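Local coordinates for thioesterase domain protein YiiD (Shewanella oneidensis, PDB 1T82) that is a putative hotdog-fold thioesterase that may act on acyl groups, its substrate and reaction not established, at residues 103-116 against 127-139. Sequence-based numbering, arbitrary orientation.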
loop_
_atom_site.group_PDB
_atom_site.type_symbol
_atom_site.label_atom_id
_atom_site.label_comp_id
_atom_site.label_asym_id
_atom_site.label_seq_id
_atom_site.Cartn_x
_atom_site.Cartn_y
_atom_site.Cartn_z
ATOM N N VAL B 103 7.251 10.849 7.217
ATOM C CA VAL B 103 6.474 11.905 6.577
ATOM C C VAL B 103 5.720 12.628 7.686
ATOM O O VAL B 103 4.831 12.057 8.316
ATOM C CB VAL B 103 5.461 11.320 5.569
ATOM C CG1 VAL B 103 4.629 12.433 4.960
ATOM C CG2 VAL B 103 6.196 10.545 4.486
ATOM N N THR B 104 6.068 13.892 7.908
ATOM C CA THR B 104 5.468 14.679 8.980
ATOM C C THR B 104 4.343 15.653 8.640
ATOM O O THR B 104 3.841 16.358 9.519
ATOM C CB THR B 104 6.564 15.438 9.736
ATOM O OG1 THR B 104 7.329 16.217 8.807
ATOM C CG2 THR B 104 7.478 14.458 10.445
ATOM N N SER B 105 3.947 15.711 7.376
ATOM C CA SER B 105 2.847 16.580 6.976
ATOM C C SER B 105 2.363 16.144 5.606
ATOM O O SER B 105 2.897 15.196 5.032
ATOM C CB SER B 105 3.276 18.059 6.958
ATOM O OG SER B 105 4.319 18.305 6.030
ATOM N N ALA B 106 1.343 16.822 5.095
ATOM C CA ALA B 106 0.786 16.494 3.781
ATOM C C ALA B 106 1.924 16.490 2.762
ATOM O O ALA B 106 2.546 17.519 2.516
ATOM C CB ALA B 106 -0.268 17.514 3.402
ATOM N N PRO B 107 2.202 15.328 2.151
ATOM C CA PRO B 107 3.283 15.220 1.170
ATOM C C PRO B 107 2.932 15.568 -0.268
ATOM O O PRO B 107 1.766 15.744 -0.624
ATOM C CB PRO B 107 3.698 13.764 1.295
ATOM C CG PRO B 107 2.367 13.088 1.470
ATOM C CD PRO B 107 1.639 13.997 2.462
ATOM N N GLU B 108 3.969 15.683 -1.089
ATOM C CA GLU B 108 3.792 15.941 -2.507
ATOM C C GLU B 108 4.255 14.666 -3.186
ATOM O O GLU B 108 5.426 14.294 -3.100
ATOM C CB GLU B 108 4.633 17.131 -2.964
ATOM C CG GLU B 108 4.062 18.464 -2.527
ATOM C CD GLU B 108 4.852 19.629 -3.069
ATOM O OE1 GLU B 108 6.013 19.806 -2.648
ATOM O OE2 GLU B 108 4.312 20.362 -3.925
ATOM N N VAL B 109 3.315 13.981 -3.827
ATOM C CA VAL B 109 3.610 12.736 -4.518
ATOM C C VAL B 109 3.616 13.055 -6.000
ATOM O O VAL B 109 2.607 13.495 -6.564
ATOM C CB VAL B 109 2.548 11.667 -4.221
ATOM C CG1 VAL B 109 2.995 10.328 -4.776
ATOM C CG2 VAL B 109 2.320 11.580 -2.726
ATOM N N LYS B 110 4.765 12.826 -6.626
ATOM C CA LYS B 110 4.939 13.151 -8.030
ATOM C C LYS B 110 5.337 12.005 -8.946
ATOM O O LYS B 110 6.068 11.097 -8.554
ATOM C CB LYS B 110 5.991 14.255 -8.152
ATOM C CG LYS B 110 5.729 15.465 -7.270
ATOM C CD LYS B 110 6.867 16.477 -7.377
ATOM C CE LYS B 110 6.627 17.690 -6.485
ATOM N NZ LYS B 110 7.723 18.698 -6.600
ATOM N N VAL B 111 4.845 12.071 -10.179
ATOM C CA VAL B 111 5.179 11.090 -11.203
ATOM C C VAL B 111 5.277 11.833 -12.534
ATOM O O VAL B 111 4.456 12.704 -12.837
ATOM C CB VAL B 111 4.121 9.949 -11.299
ATOM C CG1 VAL B 111 2.759 10.507 -11.683
ATOM C CG2 VAL B 111 4.580 8.901 -12.306
ATOM N N ARG B 112 6.312 11.509 -13.304
ATOM C CA ARG B 112 6.538 12.129 -14.606
ATOM C C ARG B 112 6.359 11.076 -15.688
ATOM O O ARG B 112 6.889 9.975 -15.585
ATOM C CB ARG B 112 7.953 12.721 -14.683
ATOM C CG ARG B 112 8.258 13.408 -16.018
ATOM C CD ARG B 112 9.568 14.197 -15.977
ATOM N NE ARG B 112 9.507 15.339 -15.069
ATOM C CZ ARG B 112 8.765 16.425 -15.268
ATOM N NH1 ARG B 112 8.009 16.532 -16.353
ATOM N NH2 ARG B 112 8.781 17.409 -14.378
ATOM N N TRP B 113 5.604 11.421 -16.724
ATOM C CA TRP B 113 5.341 10.502 -17.821
ATOM C C TRP B 113 6.607 10.221 -18.638
ATOM O O TRP B 113 7.268 11.147 -19.109
ATOM C CB TRP B 113 4.253 11.093 -18.724
ATOM C CG TRP B 113 3.782 10.170 -19.796
ATOM C CD1 TRP B 113 3.847 10.381 -21.148
ATOM C CD2 TRP B 113 3.155 8.895 -19.619
ATOM N NE1 TRP B 113 3.300 9.318 -21.820
ATOM C CE2 TRP B 113 2.868 8.389 -20.908
ATOM C CE3 TRP B 113 2.808 8.129 -18.497
ATOM C CZ2 TRP B 113 2.248 7.151 -21.106
ATOM C CZ3 TRP B 113 2.190 6.896 -18.695
ATOM C CH2 TRP B 113 1.917 6.420 -19.993
ATOM N N PRO B 114 6.962 8.935 -18.807
ATOM C CA PRO B 114 8.149 8.529 -19.568
ATOM C C PRO B 114 7.896 8.367 -21.069
ATOM O O PRO B 114 8.678 7.725 -21.769
ATOM C CB PRO B 114 8.536 7.214 -18.905
ATOM C CG PRO B 114 7.197 6.614 -18.608
ATOM C CD PRO B 114 6.416 7.793 -18.048
ATOM N N ASP B 115 6.803 8.951 -21.552
ATOM C CA ASP B 115 6.436 8.880 -22.968
ATOM C C ASP B 115 6.266 7.450 -23.472
ATOM O O ASP B 115 6.739 7.100 -24.555
ATOM C CB ASP B 115 7.477 9.582 -23.843
ATOM C CG ASP B 115 7.597 11.058 -23.545
ATOM O OD1 ASP B 115 6.604 11.665 -23.087
ATOM O OD2 ASP B 115 8.687 11.616 -23.790
ATOM N N THR B 116 5.578 6.632 -22.686
ATOM C CA THR B 116 5.339 5.242 -23.042
ATOM C C THR B 116 4.412 5.156 -24.248
ATOM O O THR B 116 3.474 5.940 -24.381
ATOM C CB THR B 116 4.697 4.489 -21.870
ATOM O OG1 THR B 116 5.423 4.784 -20.674
ATOM C CG2 THR B 116 4.725 2.986 -22.116
ATOM N N ALA B 127 -1.013 -3.159 -22.792
ATOM C CA ALA B 127 0.160 -2.288 -22.795
ATOM C C ALA B 127 0.784 -2.247 -21.402
ATOM O O ALA B 127 0.071 -2.176 -20.403
ATOM C CB ALA B 127 -0.232 -0.880 -23.233
ATOM N N LYS B 128 2.112 -2.294 -21.346
ATOM C CA LYS B 128 2.839 -2.262 -20.079
ATOM C C LYS B 128 3.422 -0.872 -19.846
ATOM O O LYS B 128 4.017 -0.282 -20.747
ATOM C CB LYS B 128 3.967 -3.297 -20.091
ATOM C CG LYS B 128 3.483 -4.737 -20.191
ATOM C CD LYS B 128 4.642 -5.697 -20.417
ATOM C CE LYS B 128 4.147 -7.121 -20.611
ATOM N NZ LYS B 128 5.247 -8.048 -21.008
ATOM N N VAL B 129 3.253 -0.353 -18.634
ATOM C CA VAL B 129 3.759 0.972 -18.299
ATOM C C VAL B 129 4.547 0.947 -16.994
ATOM O O VAL B 129 3.994 0.653 -15.935
ATOM C CB VAL B 129 2.607 1.987 -18.139
ATOM C CG1 VAL B 129 3.171 3.383 -17.914
ATOM C CG2 VAL B 129 1.712 1.962 -19.368
ATOM N N LYS B 130 5.838 1.245 -17.076
ATOM C CA LYS B 130 6.679 1.268 -15.886
ATOM C C LYS B 130 6.770 2.717 -15.420
ATOM O O LYS B 130 7.242 3.581 -16.159
ATOM C CB LYS B 130 8.083 0.741 -16.203
ATOM C CG LYS B 130 8.703 -0.044 -15.055
ATOM C CD LYS B 130 10.229 -0.016 -15.074
ATOM C CE LYS B 130 10.808 -0.574 -16.363
ATOM N NZ LYS B 130 12.304 -0.558 -16.334
ATOM N N LEU B 131 6.309 2.986 -14.202
ATOM C CA LEU B 131 6.346 4.338 -13.669
ATOM C C LEU B 131 7.125 4.451 -12.372
ATOM O O LEU B 131 7.202 3.508 -11.582
ATOM C CB LEU B 131 4.927 4.860 -13.424
ATOM C CG LEU B 131 4.001 5.026 -14.626
ATOM C CD1 LEU B 131 2.649 5.552 -14.159
ATOM C CD2 LEU B 131 4.626 5.994 -15.619
ATOM N N GLU B 132 7.697 5.627 -12.161
ATOM C CA GLU B 132 8.446 5.906 -10.950
ATOM C C GLU B 132 7.699 7.010 -10.222
ATOM O O GLU B 132 7.418 8.056 -10.801
ATOM C CB GLU B 132 9.849 6.386 -11.294
ATOM C CG GLU B 132 10.707 6.669 -10.088
ATOM C CD GLU B 132 12.115 7.055 -10.477
ATOM O OE1 GLU B 132 12.299 8.178 -10.991
ATOM O OE2 GLU B 132 13.026 6.225 -10.285
ATOM N N VAL B 133 7.373 6.775 -8.957
ATOM C CA VAL B 133 6.667 7.771 -8.169
ATOM C C VAL B 133 7.551 8.156 -6.993
ATOM O O VAL B 133 8.180 7.294 -6.382
ATOM C CB VAL B 133 5.327 7.218 -7.630
ATOM C CG1 VAL B 133 4.593 8.305 -6.858
ATOM C CG2 VAL B 133 4.467 6.707 -8.777
ATOM N N GLN B 134 7.620 9.450 -6.690
ATOM C CA GLN B 134 8.429 9.916 -5.569
ATOM C C GLN B 134 7.565 10.702 -4.599
ATOM O O GLN B 134 6.667 11.430 -5.012
ATOM C CB GLN B 134 9.572 10.805 -6.056
ATOM C CG GLN B 134 10.587 10.091 -6.924
ATOM C CD GLN B 134 11.815 10.941 -7.169
ATOM O OE1 GLN B 134 11.720 12.055 -7.682
ATOM N NE2 GLN B 134 12.975 10.416 -6.807
ATOM N N LEU B 135 7.835 10.554 -3.307
ATOM C CA LEU B 135 7.071 11.271 -2.299
ATOM C C LEU B 135 7.988 12.213 -1.532
ATOM O O LEU B 135 9.016 11.798 -0.993
ATOM C CB LEU B 135 6.395 10.276 -1.347
ATOM C CG LEU B 135 5.477 10.849 -0.260
ATOM C CD1 LEU B 135 4.389 9.832 0.075
ATOM C CD2 LEU B 135 6.288 11.206 0.974
ATOM N N PHE B 136 7.612 13.485 -1.505
ATOM C CA PHE B 136 8.386 14.508 -0.815
ATOM C C PHE B 136 7.582 15.141 0.313
ATOM O O PHE B 136 6.355 15.214 0.249
ATOM C CB PHE B 136 8.792 15.624 -1.786
ATOM C CG PHE B 136 9.579 15.148 -2.973
ATOM C CD1 PHE B 136 8.935 14.635 -4.095
ATOM C CD2 PHE B 136 10.970 15.208 -2.966
ATOM C CE1 PHE B 136 9.665 14.186 -5.192
ATOM C CE2 PHE B 136 11.709 14.761 -4.060
ATOM C CZ PHE B 136 11.054 14.249 -5.173
ATOM N N CYS B 137 8.289 15.593 1.345
ATOM C CA CYS B 137 7.676 16.279 2.477
ATOM C C CYS B 137 8.646 17.400 2.835
ATOM O O CYS B 137 9.811 17.146 3.139
ATOM C CB CYS B 137 7.491 15.344 3.673
ATOM S SG CYS B 137 6.653 16.128 5.082
ATOM N N ASP B 138 8.163 18.635 2.784
ATOM C CA ASP B 138 8.986 19.804 3.071
ATOM C C ASP B 138 10.157 19.890 2.091
ATOM O O ASP B 138 11.211 20.441 2.407
ATOM C CB ASP B 138 9.508 19.769 4.510
ATOM C CG ASP B 138 8.398 19.893 5.536
ATOM O OD1 ASP B 138 7.357 20.503 5.215
ATOM O OD2 ASP B 138 8.570 19.394 6.667
ATOM N N GLY B 139 9.962 19.336 0.900
ATOM C CA GLY B 139 11.000 19.377 -0.113
ATOM C C GLY B 139 12.049 18.296 0.031
ATOM O O GLY B 139 13.072 18.326 -0.653
HETATM O O HOH W 1 5.309 18.865 1.589
HETATM O O HOH W 2 7.287 18.413 -0.363
HETATM O O HOH W 3 8.499 10.095 -12.036
HETATM O O HOH W 4 7.833 7.522 -14.364
HETATM O O HOH W 5 6.847 2.583 -19.361
#
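Val103 meets Leu135 methyl to methyl, CG2 to CD2 at 3.6 Å. The loop then bends round Cys137, whose SG, swung opposite its own backbone nitrogen (chi1 -177°), lies 3.3 Å from Ser105 OG. Water 1 donates to Ala106 O and accepts from Asp138 N, just before the direct strand pairing starts, and Pro107 lays its CB against Leu135 CD2. Glu108 and Phe136 form a hydrogen-bonded antiparallel pair, Glu108 N to Phe136 O and Phe136 N to Glu108 O, both 2.8 Å and nearly straight; Glu108 O also lies at the edge of the Phe136 ring, in its plane. Val109 and Leu135 follow as a non-hydrogen-bonded pair, and Val109 CG1 presses tightly on Val133 CG1 at 3.3 Å. Lys110 pairs with Gln134, Lys110 N to Gln134 O and Gln134 N to Lys110 O, both 2.9 Å, and Lys110 NZ sits 5.4 Å from the Phe136 ring centroid, at most a weak cation-pi attraction. Beyond Val111 the strands separate, and waters 3 and 4 bridge the backbones of Arg112 and Glu132. Trp113 touches Val129 CG1 with CZ3, Pro114 CD packs on Leu131 CD2 at 3.5 Å, and Thr116 OG1 reaches Lys130 N through water 5. The chemistry implies a seam of the hotdog sheet with an apolar face, its Val109 and Val111 reaching helix 62-84, a mixed, partly exposed opposite face of Glu108, Lys110, Gln134 and Phe136, and water replacing direct backbone bonds where the strands diverge.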